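Local coordinates for protein guanidinopropionase (Pseudomonas aeruginosa, PDB 3NIQ) that hydrolyses 3-guanidinopropanoate to beta-alanine and urea with a pair of manganese ions in each subunit, at residues G123-V128 with Y163-P168. Sequence-based numbering, arbitrary orientation.
Sequences GGDHLV and YTHGTP. With MN (manganese (II) ion), chain D.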
ATOM      1  N   GLY A 123      19.983   5.750 -12.070  1.00 14.49           N
ATOM      2  CA  GLY A 123      18.977   6.562 -12.760  1.00 16.83           C
ATOM      3  C   GLY A 123      17.721   6.669 -11.903  1.00 16.74           C
ATOM      4  O   GLY A 123      17.691   6.139 -10.783  1.00 16.50           O
ATOM      5  N   GLY A 124      16.667   7.297 -12.418  1.00 17.65           N
ATOM      6  CA  GLY A 124      16.610   7.774 -13.804  1.00 17.92           C
ATOM      7  C   GLY A 124      16.238   6.650 -14.750  1.00 17.57           C
ATOM      8  O   GLY A 124      16.494   5.467 -14.456  1.00 17.30           O
ATOM      9  N   ASP A 125      15.624   7.003 -15.873  1.00 17.14           N
ATOM     10  CA  ASP A 125      15.313   6.030 -16.896  1.00 17.40           C
ATOM     11  C   ASP A 125      16.540   5.789 -17.779  1.00 17.23           C
ATOM     12  O   ASP A 125      17.575   6.435 -17.592  1.00 18.35           O
ATOM     13  CB  ASP A 125      14.083   6.468 -17.707  1.00 18.23           C
ATOM     14  CG  ASP A 125      14.364   7.677 -18.628  1.00 18.93           C
ATOM     15  OD1 ASP A 125      15.515   7.901 -19.045  1.00 21.83           O
ATOM     16  OD2 ASP A 125      13.410   8.406 -18.938  1.00 20.94           O
ATOM     17  N   HIS A 126      16.437   4.883 -18.745  1.00 17.68           N
ATOM     18  CA  HIS A 126      17.640   4.418 -19.450  1.00 18.88           C
ATOM     19  C   HIS A 126      18.235   5.467 -20.403  1.00 19.23           C
ATOM     20  O   HIS A 126      19.381   5.328 -20.845  1.00 20.04           O
ATOM     21  CB  HIS A 126      17.375   3.116 -20.210  1.00 17.98           C
ATOM     22  CG  HIS A 126      18.464   2.111 -20.039  1.00 20.62           C
ATOM     23  ND1 HIS A 126      18.217   0.760 -19.914  1.00 17.59           N
ATOM     24  CD2 HIS A 126      19.801   2.272 -19.885  1.00 17.71           C
ATOM     25  CE1 HIS A 126      19.362   0.125 -19.728  1.00 21.04           C
ATOM     26  NE2 HIS A 126      20.336   1.020 -19.695  1.00 18.85           N
ATOM     27  N   LEU A 127      17.493   6.532 -20.683  1.00 18.13           N
ATOM     28  CA  LEU A 127      18.051   7.598 -21.532  1.00 18.61           C
ATOM     29  C   LEU A 127      19.258   8.244 -20.863  1.00 18.63           C
ATOM     30  O   LEU A 127      20.152   8.767 -21.535  1.00 19.11           O
ATOM     31  CB  LEU A 127      16.982   8.635 -21.948  1.00 18.10           C
ATOM     32  CG  LEU A 127      17.492   9.754 -22.865  1.00 19.24           C
ATOM     33  CD1 LEU A 127      18.039   9.176 -24.185  1.00 21.28           C
ATOM     34  CD2 LEU A 127      16.392  10.824 -23.151  1.00 19.41           C
ATOM     35  N   VAL A 128      19.319   8.163 -19.536  1.00 19.05           N
ATOM     36  CA  VAL A 128      20.460   8.704 -18.806  1.00 19.87           C
ATOM     37  C   VAL A 128      21.802   8.108 -19.261  1.00 20.22           C
ATOM     38  O   VAL A 128      22.858   8.763 -19.163  1.00 19.66           O
ATOM     39  CB  VAL A 128      20.313   8.516 -17.277  1.00 20.62           C
ATOM     40  CG1 VAL A 128      19.942   7.086 -16.936  1.00 25.21           C
ATOM     41  CG2 VAL A 128      21.640   8.828 -16.609  1.00 24.66           C
ATOM     42  N   TYR A 163      15.196  10.790 -28.968  1.00 25.01           N
ATOM     43  CA  TYR A 163      15.694  10.587 -27.618  1.00 24.23           C
ATOM     44  C   TYR A 163      14.598  10.172 -26.648  1.00 23.53           C
ATOM     45  O   TYR A 163      13.802  10.998 -26.223  1.00 23.43           O
ATOM     46  CB  TYR A 163      16.377  11.854 -27.117  1.00 24.46           C
ATOM     47  CG  TYR A 163      17.488  12.315 -28.028  1.00 25.60           C
ATOM     48  CD1 TYR A 163      18.569  11.475 -28.299  1.00 23.64           C
ATOM     49  CD2 TYR A 163      17.459  13.589 -28.623  1.00 28.12           C
ATOM     50  CE1 TYR A 163      19.592  11.876 -29.121  1.00 25.58           C
ATOM     51  CE2 TYR A 163      18.506  14.008 -29.465  1.00 29.50           C
ATOM     52  CZ  TYR A 163      19.564  13.134 -29.701  1.00 29.83           C
ATOM     53  OH  TYR A 163      20.604  13.494 -30.522  1.00 32.85           O
ATOM     54  N   THR A 164      14.551   8.880 -26.330  1.00 22.64           N
ATOM     55  CA  THR A 164      13.656   8.366 -25.291  1.00 22.57           C
ATOM     56  C   THR A 164      14.432   7.276 -24.580  1.00 23.03           C
ATOM     57  O   THR A 164      15.503   6.867 -25.039  1.00 21.39           O
ATOM     58  CB  THR A 164      12.380   7.710 -25.862  1.00 23.54           C
ATOM     59  OG1 THR A 164      12.735   6.466 -26.468  1.00 23.56           O
ATOM     60  CG2 THR A 164      11.682   8.617 -26.902  1.00 23.83           C
ATOM     61  N   HIS A 165      13.892   6.795 -23.468  1.00 22.80           N
ATOM     62  CA  HIS A 165      14.526   5.693 -22.756  1.00 23.25           C
ATOM     63  C   HIS A 165      14.576   4.421 -23.618  1.00 23.31           C
ATOM     64  O   HIS A 165      15.243   3.462 -23.264  1.00 22.45           O
ATOM     65  CB  HIS A 165      13.836   5.441 -21.406  1.00 22.52           C
ATOM     66  CG  HIS A 165      12.422   4.958 -21.516  1.00 25.11           C
ATOM     67  ND1 HIS A 165      11.769   4.326 -20.475  1.00 26.20           N
ATOM     68  CD2 HIS A 165      11.530   5.025 -22.536  1.00 25.80           C
ATOM     69  CE1 HIS A 165      10.536   4.030 -20.851  1.00 26.56           C
ATOM     70  NE2 HIS A 165      10.369   4.437 -22.100  1.00 26.03           N
ATOM     71  N   GLY A 166      13.884   4.438 -24.756  1.00 23.85           N
ATOM     72  CA  GLY A 166      13.895   3.306 -25.677  1.00 23.59           C
ATOM     73  C   GLY A 166      14.831   3.467 -26.872  1.00 24.14           C
ATOM     74  O   GLY A 166      14.914   2.572 -27.697  1.00 24.56           O
ATOM     75  N   THR A 167      15.548   4.591 -26.965  1.00 23.95           N
ATOM     76  CA  THR A 167      16.496   4.798 -28.087  1.00 23.83           C
ATOM     77  C   THR A 167      17.998   4.897 -27.745  1.00 22.75           C
ATOM     78  O   THR A 167      18.822   5.033 -28.656  1.00 23.35           O
ATOM     79  CB  THR A 167      16.179   6.080 -28.878  1.00 23.93           C
ATOM     80  OG1 THR A 167      16.343   7.211 -28.021  1.00 25.75           O
ATOM     81  CG2 THR A 167      14.759   6.042 -29.478  1.00 23.73           C
ATOM     82  N   PRO A 168      18.371   4.834 -26.457  1.00 22.02           N
ATOM     83  CA  PRO A 168      19.728   5.340 -26.173  1.00 20.37           C
ATOM     84  C   PRO A 168      20.863   4.560 -26.853  1.00 19.80           C
ATOM     85  O   PRO A 168      21.875   5.155 -27.238  1.00 20.29           O
ATOM     86  CB  PRO A 168      19.829   5.229 -24.656  1.00 19.17           C
ATOM     87  CG  PRO A 168      18.905   4.085 -24.294  1.00 20.40           C
ATOM     88  CD  PRO A 168      17.743   4.248 -25.256  1.00 22.10           C
TER
HETATM   89 MN    MN D1601      16.251  -0.092 -20.497  1.00 24.47          MN
HETATM   90  O   HOH W   1      14.049  -0.405 -21.453  1.00 24.87           O
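In the buried wall of the dinuclear manganese site, Asp125, His126 and Leu127 pack against the turn that carries His165. His126 supplies one ligand of the first manganese ion: its ND1 sits 2.2 Å from the metal, which also takes a water and the carboxylates of Asp148, Asp152 and Asp240. The far ring nitrogen, NE2, is hydrogen-bonded to Ser238, and metal and serine together fix the rotation of the imidazole, while His126 CB lies 3.7 Å from His165 O.

Next door, the Asp125 carboxylate comes up against the first carbon of the histidine side chain, Asp125 CG to His165 CB 3.6 Å, and the two side chains run nearly at right angles. Asp125 CG is tucked between its own N and carbonyl carbon (chi1 71°), which lets Asp125 OD1 accept from Leu127 N at 2.9 Å, from above the carboxylate plane, in an Asx turn; OD2 goes to Thr48. The His165 ring is hydrogen-bonded to Glu284 through ND1 and to Thr49 through NE2. Since Glu284 OE2 also accepts from the His126 backbone N, one carboxylate oxygen ties both segments.

Leu127 CG is anti to the backbone N (chi1 -178°), which brings Leu127 CD1 to 3.5 Å from Thr164 O and Leu127 CD2 to 4.1 Å from Tyr163 CB. Pro168, the first residue of helix 168-174, brings CG to 3.7 Å from His126 O. The type I turn Thr164-Thr167 is braced by Thr164 N donating almost straight to Thr167 OG1. A metal-binding loop following the C-terminal end of a strand in a parallel sheet, here packed on a second loop, is characteristic of the arginase (ureohydrolase) fold.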